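Local coordinates for protein polycyclic ketone monooxygenase (Myceliophthora thermophila, PDB 5MQ6) that catalyses the FAD- and NADPH-dependent Baeyer-Villiger oxidation of ketones, particularly polycyclic ones, inserting one oxygen atom beside the carbonyl to yield esters or lactones, at residues Leu340-Glu345 with Pro369-Val374; Leu385-Lys390 with Ala587-Ser592; Val494-Arg499 with Asn522-Leu527; Asp566-Val571 with Asp650-Ala655. All blocks are in the same frame, centred on the assembly; numbering follows the deposited sequence.

Contact 1. Residues Leu340-Glu345 with Pro369-Val374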
loop_
_atom_site.group_PDB
_atom_site.type_symbol
_atom_site.label_atom_id
_atom_site.label_comp_id
_atom_site.label_asym_id
_atom_site.label_seq_id
_atom_site.Cartn_x
_atom_site.Cartn_y
_atom_site.Cartn_z
ATOM N N LEU A 340 7.602 -9.012 -13.621
ATOM C CA LEU A 340 6.274 -8.524 -13.421
ATOM C C LEU A 340 5.825 -7.524 -14.460
ATOM O O LEU A 340 4.622 -7.307 -14.625
ATOM C CB LEU A 340 6.171 -7.864 -11.996
ATOM C CG LEU A 340 6.305 -8.939 -10.954
ATOM C CD1 LEU A 340 6.814 -8.389 -9.596
ATOM C CD2 LEU A 340 4.999 -9.734 -10.836
ATOM N N THR A 341 6.771 -6.928 -15.180
ATOM C CA THR A 341 6.442 -6.004 -16.279
ATOM C C THR A 341 6.550 -6.754 -17.634
ATOM O O THR A 341 6.514 -6.169 -18.724
ATOM C CB THR A 341 7.370 -4.781 -16.267
ATOM O OG1 THR A 341 8.758 -5.167 -16.299
ATOM C CG2 THR A 341 7.152 -3.983 -15.074
ATOM N N ASP A 342 6.684 -8.049 -17.577
ATOM C CA ASP A 342 6.755 -8.884 -18.805
ATOM C C ASP A 342 7.936 -8.415 -19.668
ATOM O O ASP A 342 7.816 -8.158 -20.883
ATOM C CB ASP A 342 5.402 -8.904 -19.506
ATOM C CG ASP A 342 5.341 -9.867 -20.714
ATOM O OD1 ASP A 342 6.066 -10.878 -20.701
ATOM O OD2 ASP A 342 4.535 -9.621 -21.674
ATOM N N ALA A 343 9.078 -8.252 -19.012
ATOM C CA ALA A 343 10.256 -7.694 -19.653
ATOM C C ALA A 343 11.525 -8.466 -19.409
ATOM O O ALA A 343 12.566 -7.953 -19.725
ATOM C CB ALA A 343 10.439 -6.282 -19.197
ATOM N N ALA A 344 11.473 -9.681 -18.884
ATOM C CA ALA A 344 12.698 -10.376 -18.555
ATOM C C ALA A 344 13.365 -10.782 -19.879
ATOM O O ALA A 344 12.722 -11.404 -20.711
ATOM C CB ALA A 344 12.425 -11.589 -17.665
ATOM N N GLU A 345 14.618 -10.364 -20.077
ATOM C CA GLU A 345 15.378 -10.775 -21.277
ATOM C C GLU A 345 15.896 -12.234 -21.257
ATOM O O GLU A 345 16.058 -12.831 -20.183
ATOM C CB GLU A 345 16.499 -9.790 -21.520
ATOM C CG GLU A 345 16.039 -8.617 -22.397
ATOM C CD GLU A 345 16.593 -7.273 -21.957
ATOM O OE1 GLU A 345 15.985 -6.243 -22.359
ATOM O OE2 GLU A 345 17.606 -7.235 -21.205
ATOM N N PRO A 369 7.367 -2.522 -20.807
ATOM C CA PRO A 369 7.984 -1.749 -21.896
ATOM C C PRO A 369 8.087 -2.491 -23.213
ATOM O O PRO A 369 8.785 -2.023 -24.142
ATOM C CB PRO A 369 9.413 -1.530 -21.393
ATOM C CG PRO A 369 9.717 -2.751 -20.551
ATOM C CD PRO A 369 8.385 -3.126 -19.942
ATOM N N ARG A 370 7.493 -3.656 -23.333
ATOM C CA ARG A 370 7.869 -4.504 -24.436
ATOM C C ARG A 370 6.847 -4.541 -25.526
ATOM O O ARG A 370 7.111 -5.158 -26.546
ATOM C CB ARG A 370 8.027 -5.900 -23.891
ATOM C CG ARG A 370 8.877 -6.776 -24.727
ATOM C CD ARG A 370 8.337 -8.153 -24.640
ATOM N NE ARG A 370 8.985 -8.905 -23.604
ATOM C CZ ARG A 370 8.507 -10.049 -23.117
ATOM N NH1 ARG A 370 7.310 -10.530 -23.530
ATOM N NH2 ARG A 370 9.216 -10.708 -22.177
ATOM N N HIS A 371 5.662 -3.983 -25.307
ATOM C CA HIS A 371 4.604 -4.223 -26.232
ATOM C C HIS A 371 4.052 -2.963 -26.830
ATOM O O HIS A 371 2.981 -3.023 -27.365
ATOM C CB HIS A 371 3.449 -5.010 -25.577
ATOM C CG HIS A 371 3.864 -6.317 -25.027
ATOM N ND1 HIS A 371 3.933 -7.456 -25.796
ATOM C CD2 HIS A 371 4.292 -6.666 -23.801
ATOM C CE1 HIS A 371 4.350 -8.459 -25.053
ATOM N NE2 HIS A 371 4.589 -8.002 -23.841
ATOM N N GLY A 372 4.739 -1.838 -26.768
ATOM C CA GLY A 372 4.201 -0.568 -27.317
ATOM C C GLY A 372 3.117 0.042 -26.430
ATOM O O GLY A 372 2.984 -0.340 -25.284
ATOM N N ILE A 373 2.343 0.959 -27.002
ATOM C CA ILE A 373 1.259 1.646 -26.364
ATOM C C ILE A 373 -0.001 1.177 -27.019
ATOM O O ILE A 373 -0.039 0.994 -28.221
ATOM C CB ILE A 373 1.455 3.164 -26.520
ATOM C CG1 ILE A 373 2.561 3.609 -25.537
ATOM C CG2 ILE A 373 0.146 3.920 -26.265
ATOM C CD1 ILE A 373 3.358 4.834 -25.926
ATOM N N VAL A 374 -1.041 0.973 -26.243
ATOM C CA VAL A 374 -2.232 0.415 -26.785
ATOM C C VAL A 374 -2.994 1.535 -27.447
ATOM O O VAL A 374 -3.256 2.499 -26.810
ATOM C CB VAL A 374 -3.065 -0.276 -25.707
ATOM C CG1 VAL A 374 -4.433 -0.674 -26.236
ATOM C CG2 VAL A 374 -2.314 -1.512 -25.215
#

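Contact 2. Residues Leu385-Lys390 with Ala587-Ser592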
loop_
_atom_site.group_PDB
_atom_site.type_symbol
_atom_site.label_atom_id
_atom_site.label_comp_id
_atom_site.label_asym_id
_atom_site.label_seq_id
_atom_site.Cartn_x
_atom_site.Cartn_y
_atom_site.Cartn_z
ATOM N N LEU A 385 -6.406 -7.111 -24.642
ATOM C CA LEU A 385 -6.966 -7.970 -23.667
ATOM C C LEU A 385 -6.795 -9.464 -24.013
ATOM O O LEU A 385 -6.528 -10.276 -23.119
ATOM C CB LEU A 385 -8.423 -7.690 -23.417
ATOM C CG LEU A 385 -8.840 -6.337 -22.875
ATOM C CD1 LEU A 385 -10.334 -6.393 -22.678
ATOM C CD2 LEU A 385 -8.200 -5.979 -21.563
ATOM N N GLY A 386 -6.956 -9.822 -25.278
ATOM C CA GLY A 386 -6.771 -11.187 -25.660
ATOM C C GLY A 386 -5.395 -11.651 -25.342
ATOM O O GLY A 386 -5.240 -12.724 -24.749
ATOM N N ARG A 387 -4.402 -10.815 -25.674
ATOM C CA ARG A 387 -2.995 -11.116 -25.401
ATOM C C ARG A 387 -2.739 -11.379 -23.884
ATOM O O ARG A 387 -2.124 -12.396 -23.474
ATOM C CB ARG A 387 -2.025 -10.049 -25.967
ATOM C CG ARG A 387 -0.537 -10.468 -25.855
ATOM C CD ARG A 387 0.451 -9.358 -26.222
ATOM N NE ARG A 387 0.410 -8.212 -25.295
ATOM C CZ ARG A 387 0.823 -8.231 -24.030
ATOM N NH1 ARG A 387 1.317 -9.349 -23.497
ATOM N NH2 ARG A 387 0.746 -7.132 -23.268
ATOM N N LEU A 388 -3.229 -10.480 -23.050
ATOM C CA LEU A 388 -3.029 -10.576 -21.601
ATOM C C LEU A 388 -3.741 -11.784 -21.015
ATOM O O LEU A 388 -3.162 -12.482 -20.205
ATOM C CB LEU A 388 -3.506 -9.330 -20.886
ATOM C CG LEU A 388 -2.662 -8.096 -21.169
ATOM C CD1 LEU A 388 -3.402 -6.939 -20.590
ATOM C CD2 LEU A 388 -1.288 -8.209 -20.521
ATOM N N TYR A 389 -4.984 -12.026 -21.414
ATOM C CA TYR A 389 -5.701 -13.243 -20.981
ATOM C C TYR A 389 -4.944 -14.562 -21.343
ATOM O O TYR A 389 -4.843 -15.507 -20.510
ATOM C CB TYR A 389 -7.150 -13.228 -21.511
ATOM C CG TYR A 389 -8.062 -12.460 -20.596
ATOM C CD1 TYR A 389 -8.191 -11.091 -20.688
ATOM C CD2 TYR A 389 -8.786 -13.095 -19.627
ATOM C CE1 TYR A 389 -9.011 -10.372 -19.814
ATOM C CE2 TYR A 389 -9.586 -12.391 -18.750
ATOM C CZ TYR A 389 -9.700 -11.028 -18.863
ATOM O OH TYR A 389 -10.502 -10.324 -17.982
ATOM N N LYS A 390 -4.398 -14.608 -22.552
ATOM C CA LYS A 390 -3.589 -15.750 -22.983
ATOM C C LYS A 390 -2.311 -15.815 -22.216
ATOM O O LYS A 390 -1.915 -16.884 -21.837
ATOM C CB LYS A 390 -3.224 -15.715 -24.465
ATOM C CG LYS A 390 -4.363 -15.959 -25.458
ATOM C CD LYS A 390 -3.810 -16.458 -26.823
ATOM C CE LYS A 390 -4.094 -15.549 -28.030
ATOM N NZ LYS A 390 -5.231 -16.038 -28.864
ATOM N N ALA A 587 -3.864 5.255 -21.359
ATOM C CA ALA A 587 -5.052 4.757 -20.675
ATOM C C ALA A 587 -5.566 3.423 -21.248
ATOM O O ALA A 587 -6.073 2.577 -20.515
ATOM C CB ALA A 587 -6.152 5.829 -20.670
ATOM N N GLY A 588 -5.379 3.225 -22.532
ATOM C CA GLY A 588 -5.768 1.973 -23.205
ATOM C C GLY A 588 -5.142 0.738 -22.572
ATOM O O GLY A 588 -5.801 -0.275 -22.474
ATOM N N TRP A 589 -3.916 0.842 -22.078
ATOM C CA TRP A 589 -3.316 -0.271 -21.332
ATOM C C TRP A 589 -4.261 -0.767 -20.231
ATOM O O TRP A 589 -4.436 -1.966 -20.047
ATOM C CB TRP A 589 -1.943 0.092 -20.743
ATOM C CG TRP A 589 -1.244 -1.107 -20.295
ATOM C CD1 TRP A 589 -1.374 -1.722 -19.093
ATOM C CD2 TRP A 589 -0.327 -1.886 -21.045
ATOM N NE1 TRP A 589 -0.572 -2.856 -19.045
ATOM C CE2 TRP A 589 0.062 -2.985 -20.230
ATOM C CE3 TRP A 589 0.207 -1.775 -22.343
ATOM C CZ2 TRP A 589 0.955 -3.978 -20.670
ATOM C CZ3 TRP A 589 1.088 -2.735 -22.782
ATOM C CH2 TRP A 589 1.441 -3.853 -21.949
ATOM N N PHE A 590 -4.910 0.162 -19.546
ATOM C CA PHE A 590 -5.668 -0.185 -18.344
ATOM C C PHE A 590 -7.118 -0.611 -18.539
ATOM O O PHE A 590 -7.833 -0.924 -17.575
ATOM C CB PHE A 590 -5.425 0.848 -17.264
ATOM C CG PHE A 590 -3.938 1.069 -16.991
ATOM C CD1 PHE A 590 -3.239 0.221 -16.140
ATOM C CD2 PHE A 590 -3.240 2.068 -17.624
ATOM C CE1 PHE A 590 -1.856 0.355 -15.946
ATOM C CE2 PHE A 590 -1.859 2.260 -17.389
ATOM C CZ PHE A 590 -1.157 1.401 -16.519
ATOM N N ALA A 591 -7.515 -0.754 -19.805
ATOM C CA ALA A 591 -8.713 -1.572 -20.126
ATOM C C ALA A 591 -8.617 -2.980 -19.571
ATOM O O ALA A 591 -9.645 -3.627 -19.326
ATOM C CB ALA A 591 -8.891 -1.657 -21.620
ATOM N N SER A 592 -7.373 -3.446 -19.373
ATOM C CA SER A 592 -7.128 -4.659 -18.615
ATOM C C SER A 592 -7.950 -4.795 -17.344
ATOM O O SER A 592 -8.246 -5.873 -16.922
ATOM C CB SER A 592 -5.662 -4.772 -18.253
ATOM O OG SER A 592 -5.308 -3.785 -17.292
#

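Contact 3. Residues Val494-Arg499 with Asn522-Leu527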
loop_
_atom_site.group_PDB
_atom_site.type_symbol
_atom_site.label_atom_id
_atom_site.label_comp_id
_atom_site.label_asym_id
_atom_site.label_seq_id
_atom_site.Cartn_x
_atom_site.Cartn_y
_atom_site.Cartn_z
ATOM N N VAL A 494 -6.196 14.740 4.620
ATOM C CA VAL A 494 -5.968 16.172 4.976
ATOM C C VAL A 494 -6.675 17.036 3.986
ATOM O O VAL A 494 -6.885 16.652 2.874
ATOM C CB VAL A 494 -4.450 16.505 4.944
ATOM C CG1 VAL A 494 -3.701 15.689 6.009
ATOM C CG2 VAL A 494 -3.811 16.138 3.581
ATOM N N ASP A 495 -7.016 18.239 4.357
ATOM C CA ASP A 495 -7.349 19.239 3.367
ATOM C C ASP A 495 -6.056 19.985 3.049
ATOM O O ASP A 495 -5.316 20.393 3.967
ATOM C CB ASP A 495 -8.356 20.198 3.935
ATOM C CG ASP A 495 -9.702 19.534 4.231
ATOM O OD1 ASP A 495 -10.099 18.597 3.486
ATOM O OD2 ASP A 495 -10.347 19.958 5.211
ATOM N N ILE A 496 -5.834 20.225 1.758
ATOM C CA ILE A 496 -4.628 20.907 1.285
ATOM C C ILE A 496 -5.038 22.153 0.540
ATOM O O ILE A 496 -5.767 22.039 -0.459
ATOM C CB ILE A 496 -3.749 20.006 0.384
ATOM C CG1 ILE A 496 -3.344 18.774 1.176
ATOM C CG2 ILE A 496 -2.445 20.731 -0.041
ATOM C CD1 ILE A 496 -2.415 17.785 0.542
ATOM N N TYR A 497 -4.577 23.331 1.021
ATOM C CA TYR A 497 -4.958 24.612 0.391
ATOM C C TYR A 497 -3.675 25.277 -0.049
ATOM O O TYR A 497 -2.778 25.409 0.734
ATOM C CB TYR A 497 -5.711 25.533 1.335
ATOM C CG TYR A 497 -6.966 24.874 1.853
ATOM C CD1 TYR A 497 -8.135 24.777 1.061
ATOM C CD2 TYR A 497 -6.979 24.287 3.120
ATOM C CE1 TYR A 497 -9.285 24.180 1.557
ATOM C CE2 TYR A 497 -8.132 23.657 3.629
ATOM C CZ TYR A 497 -9.277 23.615 2.842
ATOM O OH TYR A 497 -10.360 22.980 3.390
ATOM N N GLY A 498 -3.597 25.695 -1.297
ATOM C CA GLY A 498 -2.419 26.341 -1.804
ATOM C C GLY A 498 -2.604 27.835 -2.093
ATOM O O GLY A 498 -3.310 28.540 -1.366
ATOM N N ARG A 499 -1.966 28.299 -3.177
ATOM C CA ARG A 499 -2.084 29.694 -3.602
ATOM C C ARG A 499 -3.559 30.112 -3.751
ATOM O O ARG A 499 -4.379 29.396 -4.314
ATOM C CB ARG A 499 -1.330 29.989 -4.914
ATOM C CG ARG A 499 0.171 29.848 -4.817
ATOM C CD ARG A 499 0.842 30.315 -6.124
ATOM N NE ARG A 499 2.252 30.466 -5.867
ATOM C CZ ARG A 499 2.829 31.445 -5.126
ATOM N NH1 ARG A 499 2.100 32.402 -4.529
ATOM N NH2 ARG A 499 4.160 31.455 -4.957
ATOM N N ASN A 522 0.478 22.257 -9.728
ATOM C CA ASN A 522 0.442 23.693 -9.877
ATOM C C ASN A 522 -0.511 24.327 -8.906
ATOM O O ASN A 522 -1.654 23.857 -8.727
ATOM C CB ASN A 522 0.086 24.105 -11.309
ATOM C CG ASN A 522 0.006 25.601 -11.444
ATOM O OD1 ASN A 522 -1.074 26.077 -11.413
ATOM N ND2 ASN A 522 1.161 26.345 -11.402
ATOM N N GLY A 523 -0.045 25.407 -8.308
ATOM C CA GLY A 523 -0.782 26.095 -7.183
ATOM C C GLY A 523 -0.344 25.716 -5.794
ATOM O O GLY A 523 -0.841 26.267 -4.845
ATOM N N PHE A 524 0.619 24.793 -5.690
ATOM C CA PHE A 524 1.026 24.081 -4.463
ATOM C C PHE A 524 2.501 24.015 -4.411
ATOM O O PHE A 524 3.064 22.934 -4.406
ATOM C CB PHE A 524 0.334 22.690 -4.326
ATOM C CG PHE A 524 -1.186 22.785 -4.428
ATOM C CD1 PHE A 524 -1.794 22.804 -5.671
ATOM C CD2 PHE A 524 -1.950 22.961 -3.314
ATOM C CE1 PHE A 524 -3.141 22.950 -5.821
ATOM C CE2 PHE A 524 -3.326 23.112 -3.419
ATOM C CZ PHE A 524 -3.927 23.117 -4.687
ATOM N N PRO A 525 3.151 25.228 -4.383
ATOM C CA PRO A 525 4.612 25.350 -4.378
ATOM C C PRO A 525 5.203 24.691 -3.167
ATOM O O PRO A 525 4.581 24.696 -2.115
ATOM C CB PRO A 525 4.854 26.886 -4.357
ATOM C CG PRO A 525 3.643 27.428 -3.691
ATOM C CD PRO A 525 2.521 26.511 -4.000
ATOM N N ASN A 526 6.406 24.118 -3.327
ATOM C CA ASN A 526 7.100 23.489 -2.240
ATOM C C ASN A 526 6.374 22.348 -1.597
ATOM O O ASN A 526 6.708 21.969 -0.499
ATOM C CB ASN A 526 7.626 24.515 -1.218
ATOM C CG ASN A 526 8.795 25.303 -1.761
ATOM O OD1 ASN A 526 9.093 25.233 -2.962
ATOM N ND2 ASN A 526 9.481 26.068 -0.873
ATOM N N LEU A 527 5.467 21.712 -2.307
ATOM C CA LEU A 527 4.782 20.491 -1.799
ATOM C C LEU A 527 5.113 19.421 -2.766
ATOM O O LEU A 527 4.996 19.611 -3.980
ATOM C CB LEU A 527 3.269 20.675 -1.852
ATOM C CG LEU A 527 2.402 19.451 -1.520
ATOM C CD1 LEU A 527 2.582 18.972 -0.065
ATOM C CD2 LEU A 527 0.935 19.715 -1.852
#

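Contact 4. Residues Asp566-Val571 with Asp650-Ala655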
loop_
_atom_site.group_PDB
_atom_site.type_symbol
_atom_site.label_atom_id
_atom_site.label_comp_id
_atom_site.label_asym_id
_atom_site.label_seq_id
_atom_site.Cartn_x
_atom_site.Cartn_y
_atom_site.Cartn_z
ATOM N N ASP A 566 17.207 28.146 -0.316
ATOM C CA ASP A 566 15.901 28.715 -0.048
ATOM C C ASP A 566 15.108 29.000 -1.271
ATOM O O ASP A 566 14.734 30.145 -1.573
ATOM C CB ASP A 566 15.969 29.902 0.946
ATOM C CG ASP A 566 14.653 30.135 1.680
ATOM O OD1 ASP A 566 13.642 29.382 1.566
ATOM O OD2 ASP A 566 14.644 31.150 2.416
ATOM N N ALA A 567 14.727 27.900 -1.914
ATOM C CA ALA A 567 13.900 27.940 -3.136
ATOM C C ALA A 567 12.443 27.859 -2.943
ATOM O O ALA A 567 11.904 27.186 -1.994
ATOM C CB ALA A 567 14.381 26.865 -4.121
ATOM N N LEU A 568 11.783 28.483 -3.912
ATOM C CA LEU A 568 10.395 28.302 -4.120
ATOM C C LEU A 568 10.254 27.595 -5.452
ATOM O O LEU A 568 10.595 28.183 -6.465
ATOM C CB LEU A 568 9.714 29.673 -4.110
ATOM C CG LEU A 568 8.198 29.629 -4.245
ATOM C CD1 LEU A 568 7.572 28.957 -3.020
ATOM C CD2 LEU A 568 7.636 31.011 -4.457
ATOM N N VAL A 569 9.657 26.394 -5.446
ATOM C CA VAL A 569 9.631 25.517 -6.562
ATOM C C VAL A 569 8.225 25.130 -6.842
ATOM O O VAL A 569 7.580 24.507 -5.982
ATOM C CB VAL A 569 10.344 24.185 -6.199
ATOM C CG1 VAL A 569 10.382 23.292 -7.419
ATOM C CG2 VAL A 569 11.730 24.455 -5.745
ATOM N N GLU A 570 7.749 25.394 -8.063
ATOM C CA GLU A 570 6.318 25.210 -8.380
ATOM C C GLU A 570 6.175 24.792 -9.805
ATOM O O GLU A 570 6.652 25.490 -10.695
ATOM C CB GLU A 570 5.513 26.513 -8.211
ATOM C CG GLU A 570 4.030 26.225 -8.224
ATOM C CD GLU A 570 3.134 27.413 -7.956
ATOM O OE1 GLU A 570 3.632 28.484 -7.637
ATOM O OE2 GLU A 570 1.920 27.261 -8.074
ATOM N N VAL A 571 5.593 23.624 -10.032
ATOM C CA VAL A 571 5.344 23.202 -11.429
ATOM C C VAL A 571 4.340 24.194 -12.123
ATOM O O VAL A 571 3.373 24.701 -11.482
ATOM C CB VAL A 571 4.826 21.776 -11.555
ATOM C CG1 VAL A 571 3.454 21.568 -10.939
ATOM C CG2 VAL A 571 4.790 21.318 -13.035
ATOM N N ASP A 650 8.662 26.562 -12.286
ATOM C CA ASP A 650 8.965 27.925 -11.949
ATOM C C ASP A 650 9.864 27.855 -10.697
ATOM O O ASP A 650 9.458 27.319 -9.656
ATOM C CB ASP A 650 7.644 28.640 -11.697
ATOM C CG ASP A 650 7.805 30.163 -11.433
ATOM O OD1 ASP A 650 8.777 30.637 -10.706
ATOM O OD2 ASP A 650 6.904 30.877 -11.943
ATOM N N ILE A 651 11.077 28.366 -10.802
ATOM C CA ILE A 651 12.073 28.379 -9.697
ATOM C C ILE A 651 12.305 29.848 -9.379
ATOM O O ILE A 651 12.436 30.675 -10.277
ATOM C CB ILE A 651 13.426 27.817 -10.202
ATOM C CG1 ILE A 651 13.322 26.391 -10.692
ATOM C CG2 ILE A 651 14.496 27.868 -9.187
ATOM C CD1 ILE A 651 12.853 25.387 -9.675
ATOM N N SER A 652 12.425 30.155 -8.125
ATOM C CA SER A 652 12.680 31.530 -7.666
ATOM C C SER A 652 13.131 31.438 -6.238
ATOM O O SER A 652 13.178 30.336 -5.661
ATOM C CB SER A 652 11.459 32.408 -7.781
ATOM O OG SER A 652 10.461 31.927 -6.883
ATOM N N SER A 653 13.514 32.565 -5.654
ATOM C CA SER A 653 13.955 32.560 -4.292
ATOM C C SER A 653 12.725 32.657 -3.419
ATOM O O SER A 653 11.901 33.492 -3.670
ATOM C CB SER A 653 14.778 33.742 -3.991
ATOM O OG SER A 653 15.245 33.542 -2.695
ATOM N N ARG A 654 12.639 31.858 -2.386
ATOM C CA ARG A 654 11.491 31.907 -1.485
ATOM C C ARG A 654 11.627 33.159 -0.608
ATOM O O ARG A 654 10.642 33.771 -0.252
ATOM C CB ARG A 654 11.427 30.658 -0.579
ATOM C CG ARG A 654 10.092 30.526 0.197
ATOM C CD ARG A 654 10.176 29.575 1.403
ATOM N NE ARG A 654 11.154 30.133 2.317
ATOM C CZ ARG A 654 10.925 31.082 3.178
ATOM N NH1 ARG A 654 9.730 31.576 3.361
ATOM N NH2 ARG A 654 11.918 31.553 3.847
ATOM N N ALA A 655 12.830 33.560 -0.272
ATOM C CA ALA A 655 12.964 34.754 0.492
ATOM C C ALA A 655 13.846 35.731 -0.209
ATOM O O ALA A 655 13.936 36.837 0.322
ATOM C CB ALA A 655 13.496 34.400 1.850
ATOM O OXT ALA A 655 14.470 35.469 -1.276
HETATM O O HOH W 1 8.899 29.764 -7.974
#

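Contact 1. Residues Leu340-Glu345 with Pro369-Val374
D342 OD2 accepts a 2.7 Å hydrogen bond from H371 NE2, a His-carboxylate pair that links the loop after helix 328-340 to the loop before helix 378-406, away from the cofactor sites. The histidine meets the oxygen from above the carboxylate plane, 44° out of it, so the bond is short but not in line with the group. D342 CG stands anti to its backbone N (chi1 -174°), which carries the carboxylate across to the facing loop. The other carboxylate oxygen makes a salt bridge: D342 OD1 lies 3.1 Å from R370 NH1, with the carboxylate and guanidinium planes turned 66° apart. The arginine bends at chi2 and chi3 and brings its flat end over the backbone of D342, whose carbonyl O sits above one guanidinium face, 3.0 Å from R370 CZ. The angles from R370 NE and NH2 to this oxygen are poor for hydrogen bonds. R387 of helix 378-406 adds a long, weak ion pair to D342 OD2. With R370 and, weakly, R387 beside it, the buried carboxylate would probably stay ionised. Next to this polar group the P369 ring closes the contact, its CD atom 3.8 Å from A343 CB and equally far from T341 O.

Contact 2. Residues Leu385-Lys390 with Ala587-Ser592
Helix 378-406 passes a helically coiled loop that tightens to 3-10 geometry at A591-S592, and the two backbones come nearest at L385 and S592, whose CA atoms are 6.0 Å apart. This is a helix-to-loop packing contact, away from the cofactor sites, and across it the segments meet through van der Waals contacts. L385 makes the tightest approach: its CG is anti to the carbonyl carbon (chi1 -62°), and branch CD2 presses onto the coiled loop. L385 CD2 lies only 3.4 Å from S592 CA, tighter than normal van der Waals contact, and 3.6 Å from A591 O; A591 CB is a looser neighbour. One helical turn further on, L388 reaches the same serine with a terminal methyl, CD1 to S592 CB at 3.9 Å. The S592 hydroxyl is satisfied by A364 O and W589 NE1 by S363 O, which anchors both polar ends to helix 363-366, while W589 O is hydrogen-bonded to H384 NE2 of helix 378-406. W589 leaves the backbone away from that helix, yet chi1 of -166° swings the six-membered part of the indole back toward R387. There the two flat groups stand 42° apart; the CH2 corner of the indole lies near the guanidinium plane, at its edge, 3.6 Å from R387 NH2.

Contact 3. Residues Val494-Arg499 with Asn522-Leu527
A strand at the margin of the FAD-domain mixed sheet, 495-497, is met beyond its end at G498 and R499 by the loop of G523 and F524, which runs through a type II beta turn (F524 to L527) into strand 527-529. One backbone bond ties them: R499 N donates to G523 O over 2.9 Å, at 162° and nearly along the C=O axis. G498 CA adds a CH...O contact to the same oxygen at 3.4 Å. The F524 ring then comes down on the strand's exit, where its CE2 atom is 3.4 Å from G498 N; chi1 of -54° sets CG beside the backbone N, and the CD2/CE2 side of the ring reaches G498 and I496. I496 CG2 touches two side chains, at F524 CD2 and L527 CD2, each 4.0 Å away, which makes a buried apolar patch also lined by L504. V494, one residue before the strand, touches FAD. R499 runs extended past the turn, its guanidinium held by salt bridges to D190 and E570. On the way, R499 NE lies 4.0 Å from P525 CG, crossing the proline ring at a slant.

Contact 4. Residues Asp566-Val571 with Asp650-Ala655
R654 reaches across D566 at a slant and grips its carboxylate side-on with two nitrogens, one to each oxygen. R654 NE donates to D566 OD1 over 2.7 Å and R654 NH2 to D566 OD2 over 3.1 Å; both oxygens use their syn lone pairs, and the two planes are only 30° apart. The bend at chi3 (62°) turns the NE/NH2 edge of the arginine to the carboxylate, with OD1 in the guanidinium plane. The pair also closes through backbone, R654 N to D566 O at 2.8 Å, while R654 NH1 bonds to R193 O. Beyond this clamp strands 567-571 and 649-653 form an antiparallel two-stranded sheet, a ribbon that brings the C terminus onto strand 567-571. L568 pairs with S652 and E570 with D650 in hydrogen-bonded positions; the straightest link is L568 N to S652 O, 2.9 Å at 178°. In the non-hydrogen-bonded pair between them, V569 and I651 point the same way, V569 CG1 lying 3.9 Å from I651 CD1, and A559 of helix 541-562 covers both. On the face that carries L568 and S652, a water is hydrogen-bonded to L568 O (2.8 Å), D650 OD1 and S652 OG.

How the contacts relate
From the N terminus, contact 1 closes the first loop, a short one, joining the end of helix 328-340 to the stretch ahead of helix 378-406. Contact 2 opens on that helix and closes only at 587-592, so it spans nearly 200 residues; contact 3 closes a loop of similar length to the first wholly within it, and contact 4 crosses it, opening at 566-571 before it closes and ending at the C terminus. Contacts 1 and 2 touch, H371 and D342 meeting R387 and V374 lying on W589. Contacts 3 and 4 also touch: the G523 amide meets the E570 carboxylate and the N522 side-chain amide meets the V571 carbonyl, tying the FAD-domain sheet to the C-terminal ribbon.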